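Local structure of LysR family transcriptional regulator (Vibrio vulnificus, 5B7H) at residues D109-E120 with D137-S148. The protein is probably a DNA-binding transcription factor of the LysR family, an OxyR-type regulator linked to hydrogen peroxide, of which this chain is the regulatory domain. The protein carries 1 engineered substitution. Sequence-based numbering, arbitrary orientation.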
ATOM      1  N   ASP A 109      -8.593 -11.995 -26.822  1.00 22.15           N
ATOM      2  CA  ASP A 109      -9.612 -12.952 -27.254  1.00 24.28           C
ATOM      3  C   ASP A 109      -9.238 -14.391 -26.926  1.00 30.16           C
ATOM      4  O   ASP A 109     -10.127 -15.250 -26.848  1.00 29.79           O
ATOM      5  CB  ASP A 109      -9.865 -12.843 -28.768  1.00 27.51           C
ATOM      6  CG  ASP A 109     -11.146 -13.547 -29.190  1.00 34.20           C
ATOM      7  OD1 ASP A 109     -11.097 -14.386 -30.109  1.00 40.56           O
ATOM      8  OD2 ASP A 109     -12.195 -13.288 -28.541  1.00 31.78           O
ATOM      9  N   ASP A 110      -7.956 -14.680 -26.755  1.00 25.08           N
ATOM     10  CA  ASP A 110      -7.518 -16.036 -26.445  1.00 25.42           C
ATOM     11  C   ASP A 110      -7.434 -16.323 -24.952  1.00 24.44           C
ATOM     12  O   ASP A 110      -7.234 -17.492 -24.580  1.00 28.60           O
ATOM     13  CB  ASP A 110      -6.147 -16.313 -27.077  1.00 28.65           C
ATOM     14  CG  ASP A 110      -6.197 -16.341 -28.600  1.00 33.70           C
ATOM     15  OD1 ASP A 110      -5.132 -16.088 -29.210  1.00 35.11           O
ATOM     16  OD2 ASP A 110      -7.278 -16.624 -29.183  1.00 36.62           O
ATOM     17  N   LEU A 111      -7.597 -15.304 -24.100  1.00 21.72           N
ATOM     18  CA  LEU A 111      -7.584 -15.515 -22.662  1.00 20.44           C
ATOM     19  C   LEU A 111      -8.905 -16.159 -22.259  1.00 22.29           C
ATOM     20  O   LEU A 111      -9.908 -16.007 -22.946  1.00 24.63           O
ATOM     21  CB  LEU A 111      -7.499 -14.176 -21.939  1.00 18.86           C
ATOM     22  CG  LEU A 111      -6.227 -13.375 -22.150  1.00 22.61           C
ATOM     23  CD1 LEU A 111      -6.368 -12.069 -21.346  1.00 18.92           C
ATOM     24  CD2 LEU A 111      -5.008 -14.168 -21.672  1.00 30.63           C
ATOM     25  N   PRO A 112      -8.942 -16.862 -21.131  1.00 21.93           N
ATOM     26  CA  PRO A 112     -10.229 -17.358 -20.642  1.00 22.00           C
ATOM     27  C   PRO A 112     -11.102 -16.186 -20.209  1.00 21.25           C
ATOM     28  O   PRO A 112     -10.603 -15.137 -19.793  1.00 19.04           O
ATOM     29  CB  PRO A 112      -9.843 -18.210 -19.429  1.00 26.96           C
ATOM     30  CG  PRO A 112      -8.387 -18.493 -19.579  1.00 24.21           C
ATOM     31  CD  PRO A 112      -7.817 -17.297 -20.281  1.00 23.49           C
ATOM     32  N   ASP A 113     -12.419 -16.383 -20.307  1.00 23.19           N
ATOM     33  CA  ASP A 113     -13.342 -15.427 -19.700  1.00 19.43           C
ATOM     34  C   ASP A 113     -13.005 -15.250 -18.219  1.00 20.13           C
ATOM     35  O   ASP A 113     -12.561 -16.192 -17.562  1.00 21.82           O
ATOM     36  CB  ASP A 113     -14.769 -15.964 -19.817  1.00 21.69           C
ATOM     37  CG  ASP A 113     -15.310 -15.858 -21.237  1.00 32.11           C
ATOM     38  OD1 ASP A 113     -16.437 -16.355 -21.472  1.00 35.86           O
ATOM     39  OD2 ASP A 113     -14.627 -15.272 -22.113  1.00 29.31           O
ATOM     40  N   GLU A 114     -13.187 -14.009 -17.711  1.00 16.65           N
ATOM     41  CA  GLU A 114     -13.000 -13.691 -16.286  1.00 15.73           C
ATOM     42  C   GLU A 114     -11.569 -13.931 -15.818  1.00 19.61           C
ATOM     43  O   GLU A 114     -11.334 -14.174 -14.631  1.00 20.17           O
ATOM     44  CB  GLU A 114     -13.946 -14.472 -15.356  1.00 18.96           C
ATOM     45  CG  GLU A 114     -15.388 -14.462 -15.782  1.00 25.93           C
ATOM     46  CD  GLU A 114     -16.364 -14.918 -14.692  1.00 31.83           C
ATOM     47  OE1 GLU A 114     -17.568 -14.617 -14.831  1.00 34.26           O
ATOM     48  OE2 GLU A 114     -15.944 -15.549 -13.699  1.00 31.90           O
ATOM     49  N   SER A 115     -10.583 -13.836 -16.700  1.00 15.30           N
ATOM     50  CA  SER A 115      -9.196 -14.034 -16.263  1.00 14.33           C
ATOM     51  C   SER A 115      -8.452 -12.752 -15.946  1.00 12.95           C
ATOM     52  O   SER A 115      -7.336 -12.822 -15.423  1.00 14.09           O
ATOM     53  CB  SER A 115      -8.411 -14.836 -17.304  1.00 19.49           C
ATOM     54  OG  SER A 115      -8.382 -14.128 -18.558  1.00 20.63           O
ATOM     55  N   VAL A 116      -9.010 -11.594 -16.270  1.00 13.15           N
ATOM     56  CA  VAL A 116      -8.336 -10.315 -16.043  1.00 12.49           C
ATOM     57  C   VAL A 116      -8.893  -9.706 -14.770  1.00 11.26           C
ATOM     58  O   VAL A 116     -10.085  -9.384 -14.709  1.00 12.13           O
ATOM     59  CB  VAL A 116      -8.546  -9.369 -17.232  1.00 11.77           C
ATOM     60  CG1 VAL A 116      -7.888  -8.017 -16.917  1.00 13.33           C
ATOM     61  CG2 VAL A 116      -7.979  -9.993 -18.450  1.00 12.40           C
ATOM     62  N   PHE A 117      -8.055  -9.532 -13.753  1.00 10.90           N
ATOM     63  CA  PHE A 117      -8.488  -8.937 -12.491  1.00 10.19           C
ATOM     64  C   PHE A 117      -8.136  -7.450 -12.509  1.00 12.27           C
ATOM     65  O   PHE A 117      -7.085  -7.055 -13.040  1.00 14.51           O
ATOM     66  CB  PHE A 117      -7.786  -9.625 -11.295  1.00 12.58           C
ATOM     67  CG  PHE A 117      -8.341 -10.985 -10.975  1.00 14.34           C
ATOM     68  CD1 PHE A 117      -9.248 -11.125  -9.906  1.00 13.21           C
ATOM     69  CD2 PHE A 117      -8.054 -12.107 -11.786  1.00 15.11           C
ATOM     70  CE1 PHE A 117      -9.776 -12.399  -9.572  1.00 14.00           C
ATOM     71  CE2 PHE A 117      -8.578 -13.380 -11.481  1.00 16.72           C
ATOM     72  CZ  PHE A 117      -9.451 -13.517 -10.379  1.00 18.58           C
ATOM     73  N   LEU A 118      -9.050  -6.625 -12.002  1.00 11.52           N
ATOM     74  CA  LEU A 118      -8.861  -5.171 -11.999  1.00 14.06           C
ATOM     75  C   LEU A 118      -9.260  -4.605 -10.649  1.00 14.23           C
ATOM     76  O   LEU A 118     -10.111  -5.171  -9.958  1.00 13.85           O
ATOM     77  CB  LEU A 118      -9.774  -4.468 -13.015  1.00 12.82           C
ATOM     78  CG  LEU A 118      -9.474  -4.917 -14.455  1.00 12.96           C
ATOM     79  CD1 LEU A 118     -10.574  -4.425 -15.394  1.00 12.58           C
ATOM     80  CD2 LEU A 118      -8.096  -4.433 -14.938  1.00 11.70           C
ATOM     81  N   LEU A 119      -8.630  -3.481 -10.281  1.00 10.00           N
ATOM     82  CA  LEU A 119      -9.112  -2.727  -9.133  1.00  9.29           C
ATOM     83  C   LEU A 119     -10.521  -2.185  -9.380  1.00 13.20           C
ATOM     84  O   LEU A 119     -10.939  -1.918 -10.526  1.00 14.50           O
ATOM     85  CB  LEU A 119      -8.205  -1.523  -8.852  1.00  8.81           C
ATOM     86  CG  LEU A 119      -6.780  -1.904  -8.468  1.00  8.57           C
ATOM     87  CD1 LEU A 119      -5.869  -0.668  -8.534  1.00 10.98           C
ATOM     88  CD2 LEU A 119      -6.704  -2.523  -7.018  1.00 11.86           C
ATOM     89  N   GLU A 120     -11.260  -1.996  -8.283  1.00 13.40           N
ATOM     90  CA  GLU A 120     -12.540  -1.284  -8.321  1.00 14.31           C
ATOM     91  C   GLU A 120     -12.354   0.161  -8.880  1.00 25.38           C
ATOM     92  O   GLU A 120     -11.263   0.716  -8.850  1.00 19.56           O
ATOM     93  CB  GLU A 120     -13.062  -1.121  -6.897  1.00 19.36           C
ATOM     94  CG  GLU A 120     -13.380  -2.379  -6.145  1.00 29.10           C
ATOM     95  CD  GLU A 120     -13.976  -2.068  -4.752  1.00 38.22           C
ATOM     96  OE1 GLU A 120     -13.761  -0.919  -4.268  1.00 36.10           O
ATOM     97  OE2 GLU A 120     -14.652  -2.962  -4.157  1.00 35.03           O
ATOM     98  N   ASP A 137     -13.155  -6.229 -24.448  1.00 19.70           N
ATOM     99  CA  ASP A 137     -14.037  -7.379 -24.213  1.00 23.02           C
ATOM    100  C   ASP A 137     -14.280  -7.557 -22.721  1.00 21.46           C
ATOM    101  O   ASP A 137     -13.442  -8.131 -22.011  1.00 19.38           O
ATOM    102  CB  ASP A 137     -13.446  -8.645 -24.805  1.00 29.59           C
ATOM    103  CG  ASP A 137     -14.411  -9.827 -24.739  1.00 26.09           C
ATOM    104  OD1 ASP A 137     -14.099 -10.864 -25.368  1.00 28.98           O
ATOM    105  OD2 ASP A 137     -15.493  -9.724 -24.085  1.00 25.68           O
ATOM    106  N   LYS A 138     -15.438  -7.069 -22.249  1.00 21.89           N
ATOM    107  CA  LYS A 138     -15.758  -7.093 -20.825  1.00 20.39           C
ATOM    108  C   LYS A 138     -15.867  -8.505 -20.274  1.00 20.91           C
ATOM    109  O   LYS A 138     -15.703  -8.694 -19.064  1.00 21.50           O
ATOM    110  CB  LYS A 138     -17.089  -6.373 -20.573  1.00 32.52           C
ATOM    111  CG  LYS A 138     -16.997  -4.839 -20.605  1.00 40.25           C
ATOM    112  CD  LYS A 138     -18.392  -4.184 -20.577  1.00 43.22           C
ATOM    113  CE  LYS A 138     -19.507  -5.195 -20.256  1.00 52.45           C
ATOM    114  NZ  LYS A 138     -20.889  -4.604 -20.230  1.00 59.09           N
ATOM    115  N   GLU A 139     -16.136  -9.498 -21.124  1.00 20.43           N
ATOM    116  CA  GLU A 139     -16.234 -10.866 -20.645  1.00 20.25           C
ATOM    117  C   GLU A 139     -14.916 -11.396 -20.096  1.00 22.16           C
ATOM    118  O   GLU A 139     -14.927 -12.387 -19.348  1.00 21.45           O
ATOM    119  CB  GLU A 139     -16.752 -11.806 -21.726  1.00 27.96           C
ATOM    120  CG  GLU A 139     -18.255 -11.753 -21.882  1.00 40.07           C
ATOM    121  CD  GLU A 139     -18.779 -12.810 -22.846  1.00 61.67           C
ATOM    122  OE1 GLU A 139     -18.380 -12.796 -24.034  1.00 67.48           O
ATOM    123  OE2 GLU A 139     -19.593 -13.659 -22.415  1.00 73.90           O
ATOM    124  N   LYS A 140     -13.801 -10.783 -20.466  1.00 18.07           N
ATOM    125  CA  LYS A 140     -12.529 -11.256 -19.944  1.00 18.33           C
ATOM    126  C   LYS A 140     -12.282 -10.776 -18.533  1.00 17.58           C
ATOM    127  O   LYS A 140     -11.302 -11.209 -17.904  1.00 16.30           O
ATOM    128  CB  LYS A 140     -11.358 -10.854 -20.844  1.00 15.72           C
ATOM    129  CG  LYS A 140     -11.502 -11.341 -22.296  1.00 17.06           C
ATOM    130  CD  LYS A 140     -11.790 -12.820 -22.332  1.00 18.32           C
ATOM    131  CE  LYS A 140     -11.915 -13.358 -23.760  1.00 23.54           C
ATOM    132  NZ  LYS A 140     -12.260 -14.817 -23.743  1.00 24.53           N
ATOM    133  N   ILE A 141     -13.090  -9.862 -18.015  1.00 15.12           N
ATOM    134  CA  ILE A 141     -12.783  -9.258 -16.720  1.00 15.26           C
ATOM    135  C   ILE A 141     -13.443 -10.082 -15.618  1.00 15.51           C
ATOM    136  O   ILE A 141     -14.646 -10.390 -15.674  1.00 15.76           O
ATOM    137  CB  ILE A 141     -13.262  -7.795 -16.668  1.00 17.11           C
ATOM    138  CG1 ILE A 141     -12.577  -6.934 -17.728  1.00 18.30           C
ATOM    139  CG2 ILE A 141     -13.177  -7.220 -15.217  1.00 16.54           C
ATOM    140  CD1 ILE A 141     -13.266  -5.569 -17.886  1.00 22.63           C
ATOM    141  N   ASN A 142     -12.660 -10.453 -14.615  1.00 14.55           N
ATOM    142  CA  ASN A 142     -13.210 -11.212 -13.506  1.00 15.89           C
ATOM    143  C   ASN A 142     -14.149 -10.335 -12.677  1.00 15.75           C
ATOM    144  O   ASN A 142     -13.843  -9.169 -12.405  1.00 17.17           O
ATOM    145  CB  ASN A 142     -12.076 -11.708 -12.592  1.00 16.29           C
ATOM    146  CG  ASN A 142     -12.581 -12.767 -11.600  1.00 19.41           C
ATOM    147  OD1 ASN A 142     -13.232 -12.426 -10.606  1.00 18.98           O
ATOM    148  ND2 ASN A 142     -12.345 -14.054 -11.912  1.00 19.20           N
ATOM    149  N   PRO A 143     -15.310 -10.853 -12.274  1.00 17.64           N
ATOM    150  CA  PRO A 143     -16.248 -10.017 -11.508  1.00 17.56           C
ATOM    151  C   PRO A 143     -15.810  -9.686 -10.088  1.00 18.18           C
ATOM    152  O   PRO A 143     -16.404  -8.770  -9.495  1.00 18.60           O
ATOM    153  CB  PRO A 143     -17.526 -10.852 -11.482  1.00 19.25           C
ATOM    154  CG  PRO A 143     -17.064 -12.279 -11.744  1.00 23.92           C
ATOM    155  CD  PRO A 143     -15.909 -12.134 -12.695  1.00 19.03           C
ATOM    156  N   PHE A 144     -14.799 -10.343  -9.534  1.00 15.23           N
ATOM    157  CA  PHE A 144     -14.318  -9.986  -8.201  1.00 14.18           C
ATOM    158  C   PHE A 144     -13.286  -8.870  -8.359  1.00 15.48           C
ATOM    159  O   PHE A 144     -12.195  -9.091  -8.905  1.00 16.46           O
ATOM    160  CB  PHE A 144     -13.725 -11.205  -7.511  1.00 15.73           C
ATOM    161  CG  PHE A 144     -13.238 -10.911  -6.122  1.00 16.71           C
ATOM    162  CD1 PHE A 144     -11.904 -10.549  -5.884  1.00 16.81           C
ATOM    163  CD2 PHE A 144     -14.139 -10.952  -5.069  1.00 18.58           C
ATOM    164  CE1 PHE A 144     -11.497 -10.298  -4.585  1.00 15.27           C
ATOM    165  CE2 PHE A 144     -13.724 -10.686  -3.787  1.00 19.34           C
ATOM    166  CZ  PHE A 144     -12.435 -10.349  -3.555  1.00 13.92           C
ATOM    167  N   SER A 145     -13.631  -7.680  -7.883  1.00 14.19           N
ATOM    168  CA  SER A 145     -12.738  -6.542  -8.000  1.00 13.61           C
ATOM    169  C   SER A 145     -11.749  -6.492  -6.851  1.00 13.51           C
ATOM    170  O   SER A 145     -12.101  -6.729  -5.693  1.00 15.47           O
ATOM    171  CB  SER A 145     -13.539  -5.251  -7.998  1.00 16.07           C
ATOM    172  OG  SER A 145     -14.445  -5.249  -9.088  1.00 19.05           O
ATOM    173  N   ALA A 146     -10.517  -6.130  -7.182  1.00 12.55           N
ATOM    174  CA  ALA A 146      -9.472  -5.944  -6.191  1.00 10.98           C
ATOM    175  C   ALA A 146      -9.583  -4.573  -5.544  1.00 11.80           C
ATOM    176  O   ALA A 146     -10.162  -3.635  -6.095  1.00 10.73           O
ATOM    177  CB  ALA A 146      -8.065  -6.084  -6.818  1.00 15.03           C
ATOM    178  N   THR A 147      -9.042  -4.473  -4.339  1.00 10.29           N
ATOM    179  CA  THR A 147      -9.109  -3.232  -3.581  1.00  9.91           C
ATOM    180  C   THR A 147      -7.739  -2.633  -3.251  1.00 11.16           C
ATOM    181  O   THR A 147      -7.686  -1.560  -2.652  1.00 15.89           O
ATOM    182  CB  THR A 147      -9.953  -3.472  -2.325  1.00 16.17           C
ATOM    183  OG1 THR A 147      -9.569  -4.762  -1.812  1.00 19.48           O
ATOM    184  CG2 THR A 147     -11.399  -3.594  -2.741  1.00 14.14           C
ATOM    185  N   SER A 148      -6.642  -3.262  -3.654  1.00  8.90           N
ATOM    186  CA  SER A 148      -5.325  -2.629  -3.541  1.00  9.50           C
ATOM    187  C   SER A 148      -4.416  -3.267  -4.588  1.00  8.33           C
ATOM    188  O   SER A 148      -4.616  -4.427  -5.003  1.00  7.91           O
ATOM    189  CB  SER A 148      -4.722  -2.810  -2.128  1.00  9.31           C
ATOM    190  OG  SER A 148      -4.280  -4.146  -1.909  1.00  9.83           O
TER
HETATM  191  O   HOH W   1     -12.948 -15.273 -26.454  1.00 35.31           O
HETATM  192  O   HOH W   2     -12.287 -11.027 -27.296  1.00 39.08           O
HETATM  193  O   HOH W   3     -11.577  -7.914 -11.380  1.00 15.38           O
HETATM  194  O   HOH W   4     -10.803  -0.172  -3.305  1.00 31.97           O
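Segments 109-120 and 137-148, mainly loop, run side by side in parallel, joined by two isolated parallel beta bridges, V116 with I141 and L119 with A146, within the periplasmic-binding-protein-like regulatory domain. In the first bridge V116 N donates to K140 O (2.8 Å) and V116 O accepts from N142 N; in the second, A146 N reaches L118 O and E120 N reaches A146 O (2.9 Å). The register slips by two residues between them, and a water that accepts from L118 N lies within hydrogen-bonding distance of N142 O and F144 O.

N142 ties the middle together. Its amide lies nearly flat over one face of the F117 ring, the planes 15° apart, carried there by a chi1 of -167° that turns CG away from the backbone N, and N142 CB sits 3.7 Å from the ring centroid. ND2 of N142 donates to E114 O (2.9 Å), in the plane of both groups, while OD1 takes F144 N in an Asx turn, so both ends of the amide are held and its rotation is fixed.

At the far end the K140 chain bends at chi2 (-52°), bringing NZ to L111 O at 2.8 Å and into a salt bridge with D113 OD2 at 2.9 Å.

Helix 124-132 connects the segments and packs on L118 and L119; F117 and A146 rest on L152 of helix 149-157, while F144 and T147 meet strand 45-51 of the second subunit.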